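Local atomic coordinates of DNA mismatch repair protein MUTS (Thermus aquaticus, PDB entry 1EWQ), a protein that recognises mismatched DNA and, with a weak ATPase activity, takes part in its repair. Residues E573-P584 with L705-A715; T638-V646 with D662-S670. One frame throughout, in Å; residues are numbered along the deposited sequence.

Contact 1: residues E573-P584 with L705-A715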
ATOM      1  N   GLU C 573     -27.304  27.316  21.193  1.00 31.31           N
ATOM      2  CA  GLU C 573     -27.122  28.693  21.629  1.00 32.32           C
ATOM      3  C   GLU C 573     -26.009  28.630  22.656  1.00 32.59           C
ATOM      4  O   GLU C 573     -26.046  27.789  23.556  1.00 32.43           O
ATOM      5  CB  GLU C 573     -28.378  29.257  22.277  1.00 33.19           C
ATOM      6  CG  GLU C 573     -29.413  29.724  21.297  1.00 34.49           C
ATOM      7  CD  GLU C 573     -30.271  30.825  21.874  1.00 35.42           C
ATOM      8  OE1 GLU C 573     -29.715  31.893  22.214  1.00 36.20           O
ATOM      9  OE2 GLU C 573     -31.497  30.630  21.989  1.00 35.92           O
HETATM   10  N   MSE C 574     -25.026  29.513  22.508  1.00 32.98           N
HETATM   11  CA  MSE C 574     -23.859  29.554  23.386  1.00 33.89           C
HETATM   12  C   MSE C 574     -23.271  30.950  23.476  1.00 33.76           C
HETATM   13  O   MSE C 574     -23.141  31.649  22.465  1.00 34.09           O
HETATM   14  CB  MSE C 574     -22.752  28.653  22.848  1.00 35.32           C
HETATM   15  CG  MSE C 574     -22.851  27.202  23.190  1.00 36.95           C
HETATM   16 SE   MSE C 574     -21.082  26.486  22.995  1.00 41.30          SE
HETATM   17  CE  MSE C 574     -20.352  27.050  24.662  1.00 39.13           C
ATOM     18  N   ALA C 575     -22.861  31.337  24.675  1.00 33.16           N
ATOM     19  CA  ALA C 575     -22.274  32.656  24.872  1.00 32.59           C
ATOM     20  C   ALA C 575     -21.238  32.569  25.976  1.00 32.04           C
ATOM     21  O   ALA C 575     -21.531  32.875  27.129  1.00 32.00           O
ATOM     22  CB  ALA C 575     -23.362  33.658  25.246  1.00 32.58           C
ATOM     23  N   HIS C 576     -20.028  32.144  25.620  1.00 31.58           N
ATOM     24  CA  HIS C 576     -18.954  32.004  26.599  1.00 30.95           C
ATOM     25  C   HIS C 576     -19.477  31.133  27.728  1.00 30.52           C
ATOM     26  O   HIS C 576     -19.246  31.419  28.895  1.00 30.76           O
ATOM     27  CB  HIS C 576     -18.550  33.377  27.156  1.00 30.29           C
ATOM     28  CG  HIS C 576     -18.016  34.320  26.122  1.00 29.95           C
ATOM     29  ND1 HIS C 576     -16.719  34.262  25.655  1.00 29.46           N
ATOM     30  CD2 HIS C 576     -18.612  35.335  25.452  1.00 29.51           C
ATOM     31  CE1 HIS C 576     -16.542  35.200  24.743  1.00 29.16           C
ATOM     32  NE2 HIS C 576     -17.675  35.864  24.600  1.00 29.14           N
ATOM     33  N   GLU C 577     -20.188  30.072  27.366  1.00 30.34           N
ATOM     34  CA  GLU C 577     -20.774  29.152  28.336  1.00 30.34           C
ATOM     35  C   GLU C 577     -20.136  27.758  28.363  1.00 29.83           C
ATOM     36  O   GLU C 577     -19.508  27.328  27.393  1.00 29.83           O
ATOM     37  CB  GLU C 577     -22.275  29.005  28.052  1.00 30.85           C
ATOM     38  CG  GLU C 577     -23.085  30.269  28.320  1.00 32.05           C
ATOM     39  CD  GLU C 577     -24.491  30.219  27.734  1.00 32.51           C
ATOM     40  OE1 GLU C 577     -24.621  30.174  26.490  1.00 32.58           O
ATOM     41  OE2 GLU C 577     -25.464  30.231  28.522  1.00 32.91           O
ATOM     42  N   LEU C 578     -20.292  27.073  29.494  1.00 29.10           N
ATOM     43  CA  LEU C 578     -19.802  25.710  29.671  1.00 28.73           C
ATOM     44  C   LEU C 578     -21.043  24.866  29.395  1.00 28.86           C
ATOM     45  O   LEU C 578     -21.943  24.785  30.233  1.00 28.58           O
ATOM     46  CB  LEU C 578     -19.352  25.492  31.113  1.00 28.74           C
ATOM     47  CG  LEU C 578     -18.576  24.231  31.498  1.00 28.78           C
ATOM     48  CD1 LEU C 578     -19.053  23.794  32.866  1.00 28.55           C
ATOM     49  CD2 LEU C 578     -18.770  23.116  30.503  1.00 28.65           C
ATOM     50  N   VAL C 579     -21.099  24.253  28.218  1.00 28.76           N
ATOM     51  CA  VAL C 579     -22.253  23.453  27.826  1.00 28.75           C
ATOM     52  C   VAL C 579     -22.014  21.961  27.985  1.00 28.63           C
ATOM     53  O   VAL C 579     -21.253  21.366  27.232  1.00 28.70           O
ATOM     54  CB  VAL C 579     -22.631  23.734  26.347  1.00 28.70           C
ATOM     55  CG1 VAL C 579     -23.769  22.837  25.915  1.00 28.84           C
ATOM     56  CG2 VAL C 579     -23.011  25.193  26.178  1.00 29.10           C
ATOM     57  N   LEU C 580     -22.668  21.353  28.963  1.00 28.75           N
ATOM     58  CA  LEU C 580     -22.504  19.924  29.185  1.00 28.85           C
ATOM     59  C   LEU C 580     -23.588  19.205  28.412  1.00 29.14           C
ATOM     60  O   LEU C 580     -24.745  19.645  28.405  1.00 28.85           O
ATOM     61  CB  LEU C 580     -22.641  19.587  30.666  1.00 29.10           C
ATOM     62  CG  LEU C 580     -21.632  20.217  31.624  1.00 29.47           C
ATOM     63  CD1 LEU C 580     -22.117  19.998  33.040  1.00 29.64           C
ATOM     64  CD2 LEU C 580     -20.245  19.599  31.417  1.00 29.25           C
ATOM     65  N   ILE C 581     -23.210  18.108  27.758  1.00 28.92           N
ATOM     66  CA  ILE C 581     -24.153  17.314  26.986  1.00 29.13           C
ATOM     67  C   ILE C 581     -24.127  15.878  27.485  1.00 29.26           C
ATOM     68  O   ILE C 581     -23.205  15.120  27.188  1.00 29.35           O
ATOM     69  CB  ILE C 581     -23.805  17.326  25.484  1.00 29.33           C
ATOM     70  CG1 ILE C 581     -23.762  18.769  24.984  1.00 29.49           C
ATOM     71  CG2 ILE C 581     -24.823  16.518  24.710  1.00 29.15           C
ATOM     72  CD1 ILE C 581     -23.346  18.923  23.541  1.00 29.92           C
ATOM     73  N   THR C 582     -25.145  15.517  28.256  1.00 29.03           N
ATOM     74  CA  THR C 582     -25.255  14.176  28.807  1.00 28.89           C
ATOM     75  C   THR C 582     -26.091  13.292  27.882  1.00 28.97           C
ATOM     76  O   THR C 582     -26.644  13.764  26.897  1.00 28.56           O
ATOM     77  CB  THR C 582     -25.886  14.218  30.229  1.00 28.90           C
ATOM     78  OG1 THR C 582     -26.972  15.156  30.247  1.00 28.54           O
ATOM     79  CG2 THR C 582     -24.851  14.637  31.255  1.00 28.30           C
ATOM     80  N   GLY C 583     -26.168  12.007  28.200  1.00 29.17           N
ATOM     81  CA  GLY C 583     -26.926  11.087  27.375  1.00 29.17           C
ATOM     82  C   GLY C 583     -26.018   9.976  26.878  1.00 29.61           C
ATOM     83  O   GLY C 583     -24.796  10.084  26.979  1.00 29.64           O
ATOM     84  N   PRO C 584     -26.584   8.900  26.317  1.00 29.89           N
ATOM     85  CA  PRO C 584     -25.805   7.770  25.812  1.00 29.92           C
ATOM     86  C   PRO C 584     -25.065   8.055  24.528  1.00 30.21           C
ATOM     87  O   PRO C 584     -25.343   9.029  23.834  1.00 30.52           O
ATOM     88  CB  PRO C 584     -26.863   6.703  25.605  1.00 29.95           C
ATOM     89  CG  PRO C 584     -28.009   7.518  25.099  1.00 30.01           C
ATOM     90  CD  PRO C 584     -28.021   8.696  26.056  1.00 29.86           C
ATOM     91  N   LEU C 705     -22.077  26.612  38.850  1.00 34.69           N
ATOM     92  CA  LEU C 705     -21.423  27.518  37.916  1.00 33.68           C
ATOM     93  C   LEU C 705     -22.496  28.325  37.195  1.00 33.20           C
ATOM     94  O   LEU C 705     -23.430  27.767  36.621  1.00 32.90           O
ATOM     95  CB  LEU C 705     -20.567  26.719  36.930  1.00 33.70           C
ATOM     96  CG  LEU C 705     -19.494  25.851  37.608  1.00 33.61           C
ATOM     97  CD1 LEU C 705     -18.732  25.050  36.575  1.00 33.28           C
ATOM     98  CD2 LEU C 705     -18.534  26.740  38.395  1.00 33.83           C
ATOM     99  N   PRO C 706     -22.379  29.662  37.232  1.00 32.71           N
ATOM    100  CA  PRO C 706     -23.327  30.583  36.600  1.00 32.27           C
ATOM    101  C   PRO C 706     -23.499  30.466  35.092  1.00 31.77           C
ATOM    102  O   PRO C 706     -24.587  30.706  34.574  1.00 31.29           O
ATOM    103  CB  PRO C 706     -22.813  31.953  37.023  1.00 32.02           C
ATOM    104  CG  PRO C 706     -21.360  31.730  37.200  1.00 32.60           C
ATOM    105  CD  PRO C 706     -21.309  30.409  37.913  1.00 32.38           C
ATOM    106  N   ARG C 707     -22.434  30.103  34.390  1.00 31.34           N
ATOM    107  CA  ARG C 707     -22.511  29.981  32.943  1.00 30.85           C
ATOM    108  C   ARG C 707     -22.527  28.525  32.479  1.00 30.73           C
ATOM    109  O   ARG C 707     -22.196  28.227  31.332  1.00 30.39           O
ATOM    110  CB  ARG C 707     -21.355  30.741  32.291  1.00 30.69           C
ATOM    111  CG  ARG C 707     -21.389  32.252  32.510  1.00 30.89           C
ATOM    112  CD  ARG C 707     -20.197  32.927  31.831  1.00 31.69           C
ATOM    113  NE  ARG C 707     -18.910  32.479  32.378  1.00 32.25           N
ATOM    114  CZ  ARG C 707     -18.361  32.949  33.496  1.00 32.75           C
ATOM    115  NH1 ARG C 707     -18.970  33.901  34.206  1.00 33.26           N
ATOM    116  NH2 ARG C 707     -17.202  32.461  33.916  1.00 32.70           N
ATOM    117  N   LEU C 708     -22.913  27.620  33.374  1.00 30.78           N
ATOM    118  CA  LEU C 708     -22.994  26.213  33.021  1.00 30.95           C
ATOM    119  C   LEU C 708     -24.380  25.952  32.456  1.00 31.24           C
ATOM    120  O   LEU C 708     -25.385  26.313  33.069  1.00 31.63           O
ATOM    121  CB  LEU C 708     -22.754  25.325  34.248  1.00 31.05           C
ATOM    122  CG  LEU C 708     -22.752  23.797  34.068  1.00 31.72           C
ATOM    123  CD1 LEU C 708     -22.200  23.123  35.327  1.00 31.95           C
ATOM    124  CD2 LEU C 708     -24.156  23.299  33.803  1.00 31.72           C
ATOM    125  N   LYS C 709     -24.432  25.342  31.277  1.00 31.35           N
ATOM    126  CA  LYS C 709     -25.701  25.018  30.643  1.00 31.60           C
ATOM    127  C   LYS C 709     -25.789  23.518  30.355  1.00 31.21           C
ATOM    128  O   LYS C 709     -24.810  22.889  29.952  1.00 31.35           O
ATOM    129  CB  LYS C 709     -25.877  25.800  29.336  1.00 32.05           C
ATOM    130  CG  LYS C 709     -27.196  25.508  28.653  1.00 33.47           C
ATOM    131  CD  LYS C 709     -27.280  26.109  27.246  1.00 34.62           C
ATOM    132  CE  LYS C 709     -27.359  27.626  27.275  1.00 35.34           C
ATOM    133  NZ  LYS C 709     -27.465  28.162  25.899  1.00 35.46           N
ATOM    134  N   ASN C 710     -26.971  22.951  30.562  1.00 30.48           N
ATOM    135  CA  ASN C 710     -27.188  21.539  30.320  1.00 29.84           C
ATOM    136  C   ASN C 710     -28.013  21.231  29.071  1.00 29.59           C
ATOM    137  O   ASN C 710     -29.020  21.879  28.788  1.00 29.40           O
ATOM    138  CB  ASN C 710     -27.854  20.893  31.542  1.00 29.41           C
ATOM    139  CG  ASN C 710     -26.856  20.550  32.631  1.00 29.15           C
ATOM    140  OD1 ASN C 710     -25.927  19.771  32.408  1.00 29.22           O
ATOM    141  ND2 ASN C 710     -27.041  21.126  33.813  1.00 28.22           N
ATOM    142  N   LEU C 711     -27.535  20.241  28.324  1.00 29.25           N
ATOM    143  CA  LEU C 711     -28.175  19.730  27.125  1.00 29.06           C
ATOM    144  C   LEU C 711     -27.982  18.213  27.213  1.00 29.08           C
ATOM    145  O   LEU C 711     -27.180  17.730  28.014  1.00 28.39           O
ATOM    146  CB  LEU C 711     -27.508  20.262  25.848  1.00 28.81           C
ATOM    147  CG  LEU C 711     -27.698  21.727  25.451  1.00 28.98           C
ATOM    148  CD1 LEU C 711     -27.029  21.964  24.100  1.00 29.17           C
ATOM    149  CD2 LEU C 711     -29.182  22.061  25.357  1.00 28.87           C
ATOM    150  N   HIS C 712     -28.720  17.463  26.404  1.00 29.61           N
ATOM    151  CA  HIS C 712     -28.594  16.017  26.421  1.00 30.34           C
ATOM    152  C   HIS C 712     -29.295  15.377  25.245  1.00 31.07           C
ATOM    153  O   HIS C 712     -30.062  16.022  24.521  1.00 31.17           O
ATOM    154  CB  HIS C 712     -29.174  15.424  27.722  1.00 30.24           C
ATOM    155  CG  HIS C 712     -30.676  15.393  27.767  1.00 30.11           C
ATOM    156  ND1 HIS C 712     -31.446  16.529  27.895  1.00 30.17           N
ATOM    157  CD2 HIS C 712     -31.549  14.361  27.683  1.00 29.92           C
ATOM    158  CE1 HIS C 712     -32.726  16.199  27.886  1.00 29.81           C
ATOM    159  NE2 HIS C 712     -32.814  14.889  27.756  1.00 29.80           N
ATOM    160  N   VAL C 713     -28.999  14.103  25.050  1.00 32.10           N
ATOM    161  CA  VAL C 713     -29.634  13.323  24.012  1.00 33.71           C
ATOM    162  C   VAL C 713     -30.238  12.156  24.776  1.00 34.97           C
ATOM    163  O   VAL C 713     -29.817  11.853  25.894  1.00 34.68           O
ATOM    164  CB  VAL C 713     -28.623  12.822  22.963  1.00 33.47           C
ATOM    165  CG1 VAL C 713     -28.138  14.002  22.119  1.00 33.43           C
ATOM    166  CG2 VAL C 713     -27.455  12.136  23.649  1.00 33.35           C
ATOM    167  N   ALA C 714     -31.226  11.506  24.187  1.00 36.14           N
ATOM    168  CA  ALA C 714     -31.872  10.406  24.868  1.00 37.99           C
ATOM    169  C   ALA C 714     -32.089   9.194  23.985  1.00 39.35           C
ATOM    170  O   ALA C 714     -32.078   9.282  22.752  1.00 39.47           O
ATOM    171  CB  ALA C 714     -33.210  10.879  25.442  1.00 37.58           C
ATOM    172  N   ALA C 715     -32.266   8.053  24.641  1.00 41.17           N
ATOM    173  CA  ALA C 715     -32.541   6.805  23.957  1.00 43.01           C
ATOM    174  C   ALA C 715     -33.976   6.494  24.354  1.00 44.61           C
ATOM    175  O   ALA C 715     -34.469   7.007  25.363  1.00 44.71           O
ATOM    176  CB  ALA C 715     -31.609   5.714  24.443  1.00 42.95           C
TER
HETATM  177  O   HOH W   1     -26.101  17.820  30.553  1.00 25.32           O

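Contact 2: residues T638-V646 with D662-S670. With SO4 (sulfate ion), chain I.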
ATOM      1  N   THR C 638      -4.168   5.505  28.297  1.00 45.08           N
ATOM      2  CA  THR C 638      -5.217   6.216  27.573  1.00 44.64           C
ATOM      3  C   THR C 638      -5.625   7.451  28.359  1.00 43.98           C
ATOM      4  O   THR C 638      -5.863   8.516  27.786  1.00 43.81           O
ATOM      5  CB  THR C 638      -6.461   5.312  27.350  1.00 44.99           C
ATOM      6  OG1 THR C 638      -6.216   4.436  26.244  1.00 45.52           O
ATOM      7  CG2 THR C 638      -7.703   6.145  27.065  1.00 45.31           C
ATOM      8  N   PHE C 639      -5.700   7.292  29.675  1.00 43.10           N
ATOM      9  CA  PHE C 639      -6.063   8.381  30.570  1.00 42.64           C
ATOM     10  C   PHE C 639      -5.001   9.464  30.539  1.00 42.10           C
ATOM     11  O   PHE C 639      -5.318  10.645  30.468  1.00 41.77           O
ATOM     12  CB  PHE C 639      -6.210   7.866  32.003  1.00 42.90           C
ATOM     13  CG  PHE C 639      -6.410   8.954  33.022  1.00 43.48           C
ATOM     14  CD1 PHE C 639      -7.642   9.587  33.155  1.00 43.72           C
ATOM     15  CD2 PHE C 639      -5.366   9.345  33.853  1.00 43.63           C
ATOM     16  CE1 PHE C 639      -7.832  10.589  34.099  1.00 43.85           C
ATOM     17  CE2 PHE C 639      -5.547  10.350  34.802  1.00 43.68           C
ATOM     18  CZ  PHE C 639      -6.782  10.971  34.925  1.00 43.88           C
HETATM   19  N   MSE C 640      -3.738   9.056  30.597  1.00 41.70           N
HETATM   20  CA  MSE C 640      -2.639  10.013  30.591  1.00 41.47           C
HETATM   21  C   MSE C 640      -2.526  10.795  29.286  1.00 40.55           C
HETATM   22  O   MSE C 640      -2.202  11.979  29.292  1.00 40.70           O
HETATM   23  CB  MSE C 640      -1.311   9.308  30.871  1.00 42.60           C
HETATM   24  CG  MSE C 640      -0.119  10.263  30.884  1.00 44.32           C
HETATM   25 SE   MSE C 640       1.558   9.426  31.397  1.00 47.43          SE
HETATM   26  CE  MSE C 640       1.490   9.836  33.271  1.00 46.22           C
ATOM     27  N   VAL C 641      -2.783  10.130  28.167  1.00 39.52           N
ATOM     28  CA  VAL C 641      -2.696  10.791  26.879  1.00 38.39           C
ATOM     29  C   VAL C 641      -3.756  11.872  26.762  1.00 37.61           C
ATOM     30  O   VAL C 641      -3.481  12.971  26.286  1.00 37.43           O
ATOM     31  CB  VAL C 641      -2.867   9.792  25.720  1.00 38.35           C
ATOM     32  CG1 VAL C 641      -2.873  10.530  24.386  1.00 38.09           C
ATOM     33  CG2 VAL C 641      -1.741   8.784  25.743  1.00 38.46           C
ATOM     34  N   GLU C 642      -4.968  11.563  27.205  1.00 36.78           N
ATOM     35  CA  GLU C 642      -6.045  12.533  27.134  1.00 36.22           C
ATOM     36  C   GLU C 642      -5.769  13.692  28.095  1.00 35.95           C
ATOM     37  O   GLU C 642      -6.118  14.838  27.804  1.00 35.56           O
ATOM     38  CB  GLU C 642      -7.393  11.849  27.416  1.00 35.87           C
ATOM     39  CG  GLU C 642      -7.572  10.571  26.580  1.00 35.69           C
ATOM     40  CD  GLU C 642      -9.002  10.050  26.504  1.00 35.64           C
ATOM     41  OE1 GLU C 642      -9.753  10.181  27.488  1.00 35.56           O
ATOM     42  OE2 GLU C 642      -9.369   9.478  25.455  1.00 35.58           O
HETATM   43  N   MSE C 643      -5.123  13.410  29.223  1.00 35.49           N
HETATM   44  CA  MSE C 643      -4.806  14.478  30.165  1.00 35.83           C
HETATM   45  C   MSE C 643      -3.776  15.422  29.547  1.00 35.61           C
HETATM   46  O   MSE C 643      -3.824  16.630  29.774  1.00 35.70           O
HETATM   47  CB  MSE C 643      -4.273  13.920  31.493  1.00 36.34           C
HETATM   48  CG  MSE C 643      -5.320  13.236  32.352  1.00 37.07           C
HETATM   49 SE   MSE C 643      -6.778  14.409  32.823  1.00 39.33          SE
HETATM   50  CE  MSE C 643      -8.061  13.880  31.475  1.00 38.06           C
ATOM     51  N   GLU C 644      -2.847  14.876  28.767  1.00 35.31           N
ATOM     52  CA  GLU C 644      -1.840  15.703  28.107  1.00 35.26           C
ATOM     53  C   GLU C 644      -2.544  16.648  27.141  1.00 34.86           C
ATOM     54  O   GLU C 644      -2.252  17.841  27.103  1.00 34.45           O
ATOM     55  CB  GLU C 644      -0.833  14.841  27.330  1.00 35.49           C
ATOM     56  CG  GLU C 644       0.219  14.177  28.193  1.00 36.31           C
ATOM     57  CD  GLU C 644       1.228  13.371  27.384  1.00 36.66           C
ATOM     58  OE1 GLU C 644       2.254  12.965  27.957  1.00 36.93           O
ATOM     59  OE2 GLU C 644       0.998  13.135  26.182  1.00 37.24           O
ATOM     60  N   GLU C 645      -3.475  16.111  26.358  1.00 34.64           N
ATOM     61  CA  GLU C 645      -4.206  16.935  25.404  1.00 34.64           C
ATOM     62  C   GLU C 645      -4.987  18.039  26.124  1.00 34.16           C
ATOM     63  O   GLU C 645      -5.003  19.186  25.678  1.00 34.25           O
ATOM     64  CB  GLU C 645      -5.156  16.070  24.578  1.00 35.61           C
ATOM     65  CG  GLU C 645      -4.456  15.128  23.610  1.00 37.01           C
ATOM     66  CD  GLU C 645      -5.422  14.156  22.935  1.00 38.10           C
ATOM     67  OE1 GLU C 645      -6.507  14.599  22.476  1.00 38.72           O
ATOM     68  OE2 GLU C 645      -5.083  12.952  22.849  1.00 38.60           O
ATOM     69  N   VAL C 646      -5.629  17.689  27.235  1.00 33.31           N
ATOM     70  CA  VAL C 646      -6.387  18.660  28.014  1.00 32.75           C
ATOM     71  C   VAL C 646      -5.473  19.797  28.469  1.00 32.65           C
ATOM     72  O   VAL C 646      -5.850  20.965  28.404  1.00 32.71           O
ATOM     73  CB  VAL C 646      -7.046  18.003  29.256  1.00 32.46           C
ATOM     74  CG1 VAL C 646      -7.627  19.067  30.178  1.00 32.16           C
ATOM     75  CG2 VAL C 646      -8.154  17.061  28.806  1.00 32.52           C
ATOM     76  N   ASP C 662     -14.773  15.575  24.758  1.00 27.67           N
ATOM     77  CA  ASP C 662     -15.514  14.333  24.588  1.00 28.50           C
ATOM     78  C   ASP C 662     -15.138  13.342  25.688  1.00 28.77           C
ATOM     79  O   ASP C 662     -14.121  12.658  25.598  1.00 28.65           O
ATOM     80  CB  ASP C 662     -15.176  13.772  23.198  1.00 29.91           C
ATOM     81  CG  ASP C 662     -15.870  12.457  22.888  1.00 31.54           C
ATOM     82  OD1 ASP C 662     -15.155  11.481  22.534  1.00 32.58           O
ATOM     83  OD2 ASP C 662     -17.113  12.400  22.973  1.00 32.05           O
ATOM     84  N   GLU C 663     -15.960  13.297  26.735  1.00 28.80           N
ATOM     85  CA  GLU C 663     -15.771  12.381  27.858  1.00 29.45           C
ATOM     86  C   GLU C 663     -14.432  12.498  28.607  1.00 29.61           C
ATOM     87  O   GLU C 663     -13.808  11.494  28.972  1.00 29.72           O
ATOM     88  CB  GLU C 663     -16.000  10.937  27.383  1.00 29.55           C
ATOM     89  CG  GLU C 663     -17.273  10.769  26.531  1.00 30.79           C
ATOM     90  CD  GLU C 663     -17.610   9.318  26.207  1.00 30.98           C
ATOM     91  OE1 GLU C 663     -16.691   8.543  25.883  1.00 31.39           O
ATOM     92  OE2 GLU C 663     -18.802   8.951  26.259  1.00 31.73           O
ATOM     93  N   VAL C 664     -13.993  13.728  28.840  1.00 29.70           N
ATOM     94  CA  VAL C 664     -12.759  13.959  29.581  1.00 29.98           C
ATOM     95  C   VAL C 664     -12.994  13.478  31.019  1.00 30.16           C
ATOM     96  O   VAL C 664     -13.988  13.853  31.653  1.00 30.13           O
ATOM     97  CB  VAL C 664     -12.381  15.469  29.547  1.00 30.03           C
ATOM     98  CG1 VAL C 664     -11.372  15.808  30.638  1.00 29.73           C
ATOM     99  CG2 VAL C 664     -11.790  15.802  28.189  1.00 30.04           C
ATOM    100  N   GLY C 665     -12.094  12.629  31.514  1.00 30.16           N
ATOM    101  CA  GLY C 665     -12.221  12.090  32.864  1.00 30.20           C
ATOM    102  C   GLY C 665     -12.189  10.569  32.889  1.00 30.16           C
ATOM    103  O   GLY C 665     -11.936   9.951  33.924  1.00 29.98           O
ATOM    104  N   ARG C 666     -12.467   9.968  31.737  1.00 30.48           N
ATOM    105  CA  ARG C 666     -12.462   8.514  31.558  1.00 30.93           C
ATOM    106  C   ARG C 666     -11.038   7.985  31.765  1.00 31.22           C
ATOM    107  O   ARG C 666     -10.070   8.737  31.711  1.00 30.91           O
ATOM    108  CB  ARG C 666     -12.865   8.172  30.119  1.00 30.94           C
ATOM    109  CG  ARG C 666     -11.956   8.930  29.143  1.00 31.40           C
ATOM    110  CD  ARG C 666     -11.807   8.340  27.746  1.00 30.91           C
ATOM    111  NE  ARG C 666     -13.027   8.395  26.960  1.00 30.36           N
ATOM    112  CZ  ARG C 666     -13.052   8.512  25.634  1.00 29.70           C
ATOM    113  NH1 ARG C 666     -11.921   8.602  24.949  1.00 29.11           N
ATOM    114  NH2 ARG C 666     -14.209   8.511  24.991  1.00 29.00           N
ATOM    115  N   GLY C 667     -10.920   6.683  31.984  1.00 31.70           N
ATOM    116  CA  GLY C 667      -9.612   6.083  32.136  1.00 32.89           C
ATOM    117  C   GLY C 667      -9.040   5.929  33.530  1.00 33.54           C
ATOM    118  O   GLY C 667      -7.919   5.448  33.663  1.00 34.01           O
ATOM    119  N   THR C 668      -9.776   6.335  34.561  1.00 33.93           N
ATOM    120  CA  THR C 668      -9.278   6.197  35.926  1.00 34.12           C
ATOM    121  C   THR C 668     -10.367   5.706  36.881  1.00 34.42           C
ATOM    122  O   THR C 668     -11.362   5.122  36.452  1.00 33.89           O
ATOM    123  CB  THR C 668      -8.696   7.536  36.441  1.00 34.48           C
ATOM    124  OG1 THR C 668      -8.081   7.335  37.723  1.00 34.57           O
ATOM    125  CG2 THR C 668      -9.782   8.590  36.544  1.00 34.13           C
ATOM    126  N   SER C 669     -10.171   5.937  38.178  1.00 35.00           N
ATOM    127  CA  SER C 669     -11.142   5.511  39.184  1.00 35.73           C
ATOM    128  C   SER C 669     -12.353   6.454  39.272  1.00 35.94           C
ATOM    129  O   SER C 669     -12.298   7.610  38.833  1.00 35.70           O
ATOM    130  CB  SER C 669     -10.461   5.406  40.551  1.00 35.83           C
ATOM    131  OG  SER C 669      -9.961   6.663  40.959  1.00 36.79           O
ATOM    132  N   SER C 670     -13.443   5.942  39.842  1.00 36.29           N
ATOM    133  CA  SER C 670     -14.686   6.702  39.992  1.00 36.67           C
ATOM    134  C   SER C 670     -14.477   8.143  40.456  1.00 36.80           C
ATOM    135  O   SER C 670     -14.722   9.092  39.715  1.00 36.97           O
ATOM    136  CB  SER C 670     -15.630   5.997  40.981  1.00 36.82           C
ATOM    137  OG  SER C 670     -16.128   4.767  40.472  1.00 36.70           O
TER
HETATM  138  S   SO4 I1852      -6.166   4.857  39.615  1.00 52.88           S
HETATM  139  O1  SO4 I1852      -5.835   5.073  38.192  1.00 53.22           O
HETATM  140  O2  SO4 I1852      -4.919   4.715  40.385  1.00 53.00           O
HETATM  141  O3  SO4 I1852      -6.933   6.021  40.115  1.00 53.31           O
HETATM  142  O4  SO4 I1852      -6.980   3.636  39.775  1.00 53.31           O
HETATM  143  O   HOH W   2      -6.366   4.846  30.932  1.00 36.49           O
HETATM  144  O   HOH W   3     -11.242  12.331  26.569  1.00 21.94           O
HETATM  145  O   HOH W   4      -9.916  11.313  30.377  1.00 28.45           O

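Contact 1: residues E573-P584 with L705-A715
Lys709 NZ is held by two oxygens, roughly at right angles, the nearer being Glu573 O, hydrogen-bonded at 2.8 Å. A looser salt bridge joins NZ to Glu577 OE1 at 3.5 Å. The amine stands above the carbonyl plane of Glu573, 57° out of it, so no lone pair is met squarely. The lysine chain starts anti to the backbone N and bends at chi3 (-69°), which carries NZ back to both oxygens. Strands 578-582 and 708-715 run as parallel neighbours in the P-loop NTPase sheet of the ATPase domain, their axes 21° apart. Six backbone hydrogen bonds join them, from Leu578 N to Arg707 O through Val713 N to Thr582 O. On the face of Val579, Leu711 CD1 meets Val579 CG1 at 3.8 Å. On the other face Leu708 lies against two leucines, its CG 3.9 Å from Leu578 CD1 and its CD1 equally near Leu580 CD1. A water there bonds Leu711 O, Asn710 OD1 and Thr582 OG1; Thr582 OG1 also pairs with Ala733 N, and Asn710 ND2 with Thr701 O. Gly583, whose positive phi suits glycine, begins the predicted ATP-binding loop; its CA lies 3.3 Å from Val713 O, a CA-H...O contact.

Contact 2: residues T638-V646 with D662-S670
Charge pairing joins Glu642 of helix 638-652 to Arg666 of the loop. Arg666 NH1 donates to the syn lone pair of Glu642 OE2 at 2.7 Å, with an N-H...O angle of 140°; the carboxylate and guanidinium planes are 31° apart, the oxygen tilted from the latter. Arg666 NH2 donates more squarely to the anti lone pair of Glu663 OE1, 2.6 Å away and in the guanidinium plane. Arg666 is thus held by carboxylates at two of its nitrogens, which should fix the rotation of its flat end; Asp662 OD1 lies well out of the guanidinium plane in a long salt bridge and also accepts from Gly627 N.

Waters bridge the polar backbone. One takes the N-H of Gly665 and donates to Arg666 O and Glu642 OE1; another takes the N-H of Phe639, 2.8 Å away, and donates to Gly667 O. This loop follows strand 657-662, which ends at Asp662 and is followed directly by Glu663, consistent with the Walker B region of a P-loop NTPase, and leads to Ser669, the N-cap of helix 670-687.

Aromatic and apolar contacts make up the rest. Phe639 swings its ring out to the loop, CG trans to the main-chain N (chi1 173°). Thr668 CB sits 4.0 Å from the ring centroid, a CH-pi contact over one face, while Met643 CG lies against the opposite face and Arg666 O meets the edge. Val664 CG1 touches the selenomethionine Met643 CE at 3.9 Å, and its CG2 is as close to Val646 CG2. Phe639 and Thr668 also pack on Gly738 of the second subunit. Thr668 OG1 makes a weak hydrogen bond to O1 of a sulfate, probably from the crystallisation liquor, that Tyr737 N and His696 ND1 of the second subunit also bind.

Following the chain from the N terminus, residues 573-584 pass from strand 570-574 of a neighbouring sheet into strand 578-582 and the start of the predicted ATP-binding loop. Residues 638-646 then open helix 638-652, and contact 2 closes a short loop, 16 residues at its nearest ends, through strand 657-662 to residues 662-670. Contact 1 closes only later, at strand 708-716, after 121 residues, so contact 2 is nested inside it. Contact 1 joins two neighbouring strands of one sheet and, through Lys709, reaches strand 570-574 of a second sheet; contact 2 ties a helix to the loop between strand 657-662 and helix 670-687. Their centres lie about 20 Å apart, their nearest atoms about 6 Å, without touching.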